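Side-chain contacts in chitin binding domain (Burkholderia pseudomallei, PDB 3UAM), which probably binds chitin or a related polysaccharide and may cleave it oxidatively, as in lytic polysaccharide monooxygenases of the AA10 family: residues L94-P97 against D98-H102; R30-Y33 against L34-G38; W132-K135 against P136-T140. All coordinates share one frame; numbering follows the deposited sequence.

Contact 1: residues L94-P97 against D98-H102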
loop_
_atom_site.group_PDB
_atom_site.type_symbol
_atom_site.label_atom_id
_atom_site.label_comp_id
_atom_site.label_asym_id
_atom_site.label_seq_id
_atom_site.Cartn_x
_atom_site.Cartn_y
_atom_site.Cartn_z
ATOM N N LEU A 94 -3.920 7.924 10.891
ATOM C CA LEU A 94 -2.856 7.133 10.292
ATOM C C LEU A 94 -1.603 7.918 9.941
ATOM O O LEU A 94 -0.532 7.344 9.915
ATOM C CB LEU A 94 -3.373 6.400 9.050
ATOM C CG LEU A 94 -4.364 5.268 9.365
ATOM C CD1 LEU A 94 -5.211 4.992 8.130
ATOM C CD2 LEU A 94 -3.660 3.990 9.839
ATOM N N ASN A 95 -1.755 9.210 9.683
ATOM C CA ASN A 95 -0.652 10.072 9.252
ATOM C C ASN A 95 0.208 10.670 10.349
ATOM O O ASN A 95 1.199 11.358 10.059
ATOM C CB ASN A 95 -1.220 11.213 8.398
ATOM C CG ASN A 95 -1.890 10.699 7.140
ATOM O OD1 ASN A 95 -1.362 9.789 6.481
ATOM N ND2 ASN A 95 -3.055 11.249 6.808
ATOM N N GLU A 96 -0.165 10.431 11.602
ATOM C CA GLU A 96 0.643 10.906 12.691
ATOM C C GLU A 96 2.041 10.278 12.635
ATOM O O GLU A 96 2.201 9.122 12.298
ATOM C CB GLU A 96 -0.023 10.618 14.038
ATOM C CG GLU A 96 -1.315 11.385 14.239
ATOM C CD GLU A 96 -1.126 12.896 14.299
ATOM O OE1 GLU A 96 -0.032 13.392 14.672
ATOM O OE2 GLU A 96 -2.112 13.592 13.993
ATOM N N PRO A 97 3.059 11.058 12.989
ATOM C CA PRO A 97 4.404 10.525 13.043
ATOM C C PRO A 97 4.553 9.592 14.217
ATOM O O PRO A 97 3.802 9.709 15.203
ATOM C CB PRO A 97 5.261 11.776 13.265
ATOM C CG PRO A 97 4.381 12.676 14.052
ATOM C CD PRO A 97 2.981 12.423 13.542
ATOM N N ASP A 98 5.551 8.721 14.144
ATOM C CA ASP A 98 5.812 7.762 15.219
ATOM C C ASP A 98 6.197 8.462 16.539
ATOM O O ASP A 98 5.926 7.950 17.639
ATOM C CB ASP A 98 6.882 6.776 14.789
ATOM C CG ASP A 98 7.091 5.683 15.798
ATOM O OD1 ASP A 98 6.149 4.906 16.012
ATOM O OD2 ASP A 98 8.195 5.617 16.358
ATOM N N SER A 99 6.776 9.653 16.443
ATOM C CA SER A 99 7.032 10.477 17.635
ATOM C C SER A 99 5.793 10.674 18.540
ATOM O O SER A 99 5.922 10.899 19.720
ATOM C CB SER A 99 7.549 11.864 17.213
ATOM O OG SER A 99 6.570 12.601 16.486
ATOM N N VAL A 100 4.612 10.599 17.951
ATOM C CA VAL A 100 3.344 10.914 18.580
ATOM C C VAL A 100 2.442 9.662 18.690
ATOM O O VAL A 100 1.730 9.496 19.674
ATOM C CB VAL A 100 2.662 12.012 17.724
ATOM C CG1 VAL A 100 1.161 11.791 17.573
ATOM C CG2 VAL A 100 3.017 13.390 18.270
ATOM N N ALA A 101 2.505 8.770 17.703
ATOM C CA ALA A 101 1.608 7.614 17.626
ATOM C C ALA A 101 2.203 6.347 18.242
ATOM O O ALA A 101 1.461 5.494 18.706
ATOM C CB ALA A 101 1.237 7.339 16.170
ATOM N N HIS A 102 3.530 6.218 18.219
ATOM C CA HIS A 102 4.202 5.013 18.728
ATOM C C HIS A 102 3.566 3.767 18.168
ATOM O O HIS A 102 3.062 2.894 18.894
ATOM C CB HIS A 102 4.209 5.037 20.243
ATOM C CG HIS A 102 4.760 6.322 20.802
ATOM N ND1 HIS A 102 6.063 6.653 20.694
ATOM C CD2 HIS A 102 4.129 7.399 21.418
ATOM C CE1 HIS A 102 6.268 7.883 21.228
ATOM N NE2 HIS A 102 5.089 8.337 21.688
#

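Contact 2: residues R30-Y33 against L34-G38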
loop_
_atom_site.group_PDB
_atom_site.type_symbol
_atom_site.label_atom_id
_atom_site.label_comp_id
_atom_site.label_asym_id
_atom_site.label_seq_id
_atom_site.Cartn_x
_atom_site.Cartn_y
_atom_site.Cartn_z
ATOM N N ARG A 30 -0.874 -1.077 9.661
ATOM C CA ARG A 30 -1.106 -0.051 10.652
ATOM C C ARG A 30 -2.603 0.178 10.842
ATOM O O ARG A 30 -3.074 0.289 11.977
ATOM C CB ARG A 30 -0.411 1.238 10.236
ATOM C CG ARG A 30 -0.569 2.379 11.215
ATOM C CD ARG A 30 0.036 3.646 10.677
ATOM N NE ARG A 30 1.494 3.569 10.519
ATOM C CZ ARG A 30 2.255 4.594 10.098
ATOM N NH1 ARG A 30 1.710 5.768 9.846
ATOM N NH2 ARG A 30 3.576 4.466 9.964
ATOM N N ALA A 31 -3.340 0.235 9.735
ATOM C CA ALA A 31 -4.778 0.517 9.798
ATOM C C ALA A 31 -5.527 -0.649 10.451
ATOM O O ALA A 31 -6.443 -0.419 11.247
ATOM C CB ALA A 31 -5.349 0.817 8.428
ATOM N N VAL A 32 -5.136 -1.881 10.120
ATOM C CA VAL A 32 -5.744 -3.081 10.747
ATOM C C VAL A 32 -5.545 -3.054 12.268
ATOM O O VAL A 32 -6.473 -3.347 13.035
ATOM C CB VAL A 32 -5.193 -4.387 10.146
ATOM C CG1 VAL A 32 -5.533 -5.602 11.016
ATOM C CG2 VAL A 32 -5.739 -4.559 8.735
ATOM N N TYR A 33 -4.347 -2.685 12.709
ATOM C CA TYR A 33 -4.104 -2.585 14.140
ATOM C C TYR A 33 -4.981 -1.491 14.761
ATOM O O TYR A 33 -5.447 -1.649 15.881
ATOM C CB TYR A 33 -2.647 -2.267 14.437
ATOM C CG TYR A 33 -1.695 -3.420 14.602
ATOM C CD1 TYR A 33 -2.060 -4.609 15.228
ATOM C CD2 TYR A 33 -0.383 -3.276 14.198
ATOM C CE1 TYR A 33 -1.131 -5.631 15.406
ATOM C CE2 TYR A 33 0.532 -4.280 14.355
ATOM C CZ TYR A 33 0.162 -5.445 14.957
ATOM O OH TYR A 33 1.135 -6.384 15.118
ATOM N N LEU A 34 -5.206 -0.382 14.058
ATOM C CA LEU A 34 -6.123 0.633 14.587
ATOM C C LEU A 34 -7.552 0.096 14.672
ATOM O O LEU A 34 -8.255 0.329 15.665
ATOM C CB LEU A 34 -6.062 1.927 13.780
ATOM C CG LEU A 34 -4.789 2.762 13.984
ATOM C CD1 LEU A 34 -4.965 4.140 13.348
ATOM C CD2 LEU A 34 -4.414 2.897 15.452
ATOM N N TYR A 35 -7.972 -0.643 13.646
ATOM C CA TYR A 35 -9.266 -1.341 13.681
ATOM C C TYR A 35 -9.360 -2.259 14.912
ATOM O O TYR A 35 -10.343 -2.225 15.631
ATOM C CB TYR A 35 -9.525 -2.105 12.365
ATOM C CG TYR A 35 -10.713 -3.030 12.394
ATOM C CD1 TYR A 35 -12.009 -2.539 12.290
ATOM C CD2 TYR A 35 -10.543 -4.408 12.529
ATOM C CE1 TYR A 35 -13.099 -3.385 12.335
ATOM C CE2 TYR A 35 -11.634 -5.264 12.581
ATOM C CZ TYR A 35 -12.905 -4.738 12.478
ATOM O OH TYR A 35 -13.994 -5.557 12.515
ATOM N N GLU A 36 -8.316 -3.022 15.200
ATOM C CA GLU A 36 -8.385 -3.979 16.335
ATOM C C GLU A 36 -8.439 -3.255 17.686
ATOM O O GLU A 36 -8.983 -3.768 18.641
ATOM C CB GLU A 36 -7.242 -4.997 16.278
ATOM C CG GLU A 36 -7.501 -6.097 15.252
ATOM C CD GLU A 36 -6.278 -6.937 14.895
ATOM O OE1 GLU A 36 -6.436 -7.838 14.025
ATOM O OE2 GLU A 36 -5.165 -6.714 15.456
ATOM N N ALA A 37 -7.913 -2.036 17.728
ATOM C CA ALA A 37 -7.962 -1.196 18.913
ATOM C C ALA A 37 -9.272 -0.399 19.012
ATOM O O ALA A 37 -9.415 0.410 19.906
ATOM C CB ALA A 37 -6.763 -0.242 18.899
ATOM N N GLY A 38 -10.210 -0.600 18.087
ATOM C CA GLY A 38 -11.464 0.148 18.080
ATOM C C GLY A 38 -11.405 1.595 17.581
ATOM O O GLY A 38 -12.349 2.348 17.795
#

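Contact 3: residues W132-K135 against P136-T140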
loop_
_atom_site.group_PDB
_atom_site.type_symbol
_atom_site.label_atom_id
_atom_site.label_comp_id
_atom_site.label_asym_id
_atom_site.label_seq_id
_atom_site.Cartn_x
_atom_site.Cartn_y
_atom_site.Cartn_z
ATOM N N TRP A 132 7.142 -1.096 -1.187
ATOM C CA TRP A 132 8.171 -0.073 -1.035
ATOM C C TRP A 132 8.718 -0.102 0.373
ATOM O O TRP A 132 7.968 -0.334 1.336
ATOM C CB TRP A 132 7.571 1.329 -1.295
ATOM C CG TRP A 132 6.849 1.481 -2.617
ATOM C CD1 TRP A 132 5.494 1.277 -2.884
ATOM C CD2 TRP A 132 7.443 1.870 -3.911
ATOM N NE1 TRP A 132 5.225 1.533 -4.226
ATOM C CE2 TRP A 132 6.356 1.874 -4.884
ATOM C CE3 TRP A 132 8.717 2.198 -4.332
ATOM C CZ2 TRP A 132 6.571 2.170 -6.223
ATOM C CZ3 TRP A 132 8.922 2.499 -5.679
ATOM C CH2 TRP A 132 7.862 2.507 -6.600
ATOM N N ILE A 133 10.010 0.182 0.515
ATOM C CA ILE A 133 10.690 0.053 1.790
ATOM C C ILE A 133 11.459 1.357 2.062
ATOM O O ILE A 133 12.052 1.966 1.142
ATOM C CB ILE A 133 11.645 -1.166 1.814
ATOM C CG1 ILE A 133 12.228 -1.391 3.209
ATOM C CG2 ILE A 133 12.781 -0.985 0.816
ATOM C CD1 ILE A 133 11.263 -1.899 4.243
ATOM N N THR A 134 11.430 1.766 3.329
ATOM C CA THR A 134 12.134 2.941 3.782
ATOM C C THR A 134 13.632 2.713 3.659
ATOM O O THR A 134 14.134 1.591 3.760
ATOM C CB THR A 134 11.759 3.324 5.234
ATOM O OG1 THR A 134 11.758 2.149 6.074
ATOM C CG2 THR A 134 10.382 3.977 5.295
ATOM N N LYS A 135 14.345 3.797 3.424
ATOM C CA LYS A 135 15.788 3.764 3.307
ATOM C C LYS A 135 16.426 3.563 4.678
ATOM O O LYS A 135 15.860 3.978 5.708
ATOM C CB LYS A 135 16.308 5.091 2.756
ATOM C CG LYS A 135 15.743 5.540 1.419
ATOM C CD LYS A 135 16.380 6.873 1.041
ATOM C CE LYS A 135 15.828 7.396 -0.286
ATOM N NZ LYS A 135 16.140 8.842 -0.462
ATOM N N PRO A 136 17.628 2.950 4.701
ATOM C CA PRO A 136 18.417 2.974 5.907
ATOM C C PRO A 136 18.633 4.434 6.245
ATOM O O PRO A 136 18.919 5.223 5.355
ATOM C CB PRO A 136 19.755 2.334 5.499
ATOM C CG PRO A 136 19.531 1.688 4.191
ATOM C CD PRO A 136 18.317 2.294 3.573
ATOM N N GLY A 137 18.490 4.819 7.482
ATOM C CA GLY A 137 18.763 6.218 7.806
ATOM C C GLY A 137 17.621 7.186 7.518
ATOM O O GLY A 137 17.823 8.388 7.598
ATOM N N TRP A 138 16.422 6.699 7.217
ATOM C CA TRP A 138 15.277 7.619 7.114
ATOM C C TRP A 138 14.953 8.223 8.459
ATOM O O TRP A 138 15.187 7.604 9.484
ATOM C CB TRP A 138 14.049 6.963 6.504
ATOM C CG TRP A 138 13.317 6.046 7.424
ATOM C CD1 TRP A 138 13.743 4.817 7.916
ATOM C CD2 TRP A 138 11.970 6.243 7.986
ATOM N NE1 TRP A 138 12.780 4.251 8.717
ATOM C CE2 TRP A 138 11.688 5.062 8.799
ATOM C CE3 TRP A 138 11.011 7.249 7.903
ATOM C CZ2 TRP A 138 10.488 4.913 9.481
ATOM C CZ3 TRP A 138 9.810 7.085 8.599
ATOM C CH2 TRP A 138 9.557 5.946 9.369
ATOM N N ASP A 139 14.446 9.457 8.444
ATOM C CA ASP A 139 14.060 10.179 9.670
ATOM C C ASP A 139 12.808 9.521 10.242
ATOM O O ASP A 139 11.686 9.876 9.902
ATOM C CB ASP A 139 13.792 11.662 9.343
ATOM C CG ASP A 139 13.346 12.482 10.555
ATOM O OD1 ASP A 139 13.416 12.021 11.726
ATOM O OD2 ASP A 139 12.908 13.622 10.305
ATOM N N THR A 140 13.017 8.561 11.120
ATOM C CA THR A 140 11.926 7.680 11.543
ATOM C C THR A 140 10.855 8.375 12.354
ATOM O O THR A 140 9.802 7.811 12.544
ATOM C CB THR A 140 12.437 6.499 12.405
ATOM O OG1 THR A 140 12.800 6.993 13.693
ATOM C CG2 THR A 140 13.648 5.792 11.729
#

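Contact 1: residues L94-P97 against D98-H102
The carboxylate of Glu-96 touches Val-100 at the start of the single-turn helix 98-101: the glutamate chain bends at chi2 (-64°), which brings OE1 to 3.5 Å from Val-100 CG1. At the far end of the turn the imidazole of His-102 carries Asp-98 O over one face, 3.3 Å above the plane and toward the rim. Pro-97, at the N-cap position, meets Ser-99 and Val-100 with its pyrrolidine ring: CG lies 3.3 Å from Ser-99 OG, and CB of Val-100 comes up obliquely to the same corner. Ser-99 OG gets there by sitting between its own backbone N and carbonyl carbon (chi1 65°). Glu-96 CB lies 4.1 Å from Ala-101 CB. Two backbone donors grip Pro-97 O. Val-100 N comes from above the carbonyl plane, whereas Ala-101 N lies in that plane. The carboxylate of Asp-98 is engaged elsewhere: OD1 forms a salt bridge with Lys-105 NZ and accepts a hydrogen bond from Trp-103 N. The contact thus joins the loop after strand 49-51 to a short surface helix. His-102, with positive phi, ends the turn, its N bonded to Asp-98 O at 3.0 Å.

Contact 2: residues R30-Y33 against L34-G38
Glu-36 touches Val-32 and Tyr-33, one turn back along helix 30-36. With Val-32 the contact is van der Waals: the two side chains lie side by side, pointing the same way, and Val-32 CG1, anti to its backbone N (chi1 165°), is 3.9 Å from the carboxylate oxygen Glu-36 OE1. Beyond CG the glutamate chain is extended, which carries its carboxylate out beside the tyrosine. There OE2 lies at the ring edge, near its plane, 3.8 Å from Tyr-33 CD1, with carboxylate and ring planes 70° apart. Other contacts run from side chain to backbone, such as Leu-34 CB on Ala-31 O and Tyr-35 CB on Val-32 O. Four backbone hydrogen bonds run from N of residue i+4 to O of residue i, from Leu-34 N to Arg-30 O through Ala-37 N to Tyr-33 O; the second, from Tyr-35 N to Ala-31 O, measures 2.9 Å. Gly-38, with positive phi, closes the helix in a Schellman motif. Ala-31, Val-32 and Tyr-35 lean on Val-45 of helix 42-45, Tyr-33 meets the ring of His-106 in strand 106-108, and Arg-30 donates NH1 to Leu-94 O and forms a salt bridge through NH2 with Asp-212 of strand 205-215.

Contact 3: residues W132-K135 against P136-T140
Thr-134 lies over one face of the Trp-138 indole where the chain leaves strand 126-133 through a type II beta turn, Lys-135 to Trp-138. Its CB makes a CH-pi contact 3.6 Å from the centroid of the five-membered ring, only 9° off the normal. CG2 covers the middle of the indole on that side, and OG1 is 3.5 Å from Trp-138 NE1. On the opposite face sits Thr-140 CA, offset toward the rim, so the indole lies between the Thr-134 side chain and the backbone of Thr-140. The turn brings Trp-138 back beside Thr-134, and chi1 of 76°, with CG between backbone N and carbonyl carbon, lays the ring against it, just beyond the strand; Gly-137 has the positive phi that this turn calls for. In the next shell, Trp-138 NE1 bonds to Tyr-191 O, while Thr-134 OG1 is linked to Val-193 N and His-192 ND1, so strand 190-200 fixes both partners. The rings of His-148, Tyr-191 and His-192 also meet the indole. Lys-135 extends its chain away, with NZ bonded to Ala-147 O. Lys-135 O accepts Trp-138 N from above the carbonyl plane and, near the plane of the indole, stands 3.2 Å from Trp-138 CD1.

How the contacts relate
Along the chain the order is contact 2, contact 1, contact 3, and all lie within what is probably one lytic polysaccharide monooxygenase domain. Contacts 1 and 2 have centres about 14 Å apart on the same side of the chain's centre. Leu-94 joins them, with O 2.7 Å from Arg-30 NH1, probably a hydrogen bond, and CD2 packed on Leu-34 CD1. Contact 3 lies about 15 Å from contact 1, centre to centre, and touches it through Thr-140 O and Asp-98 CB. Contacts 2 and 3 do not touch: about 23 Å separates their centres and about 6 Å their nearest atoms. Contact 3 leaves the mixed sheet at strand 126-133, and contact 2 reaches it through Arg-30 and strand 205-215; contact 1 touches both.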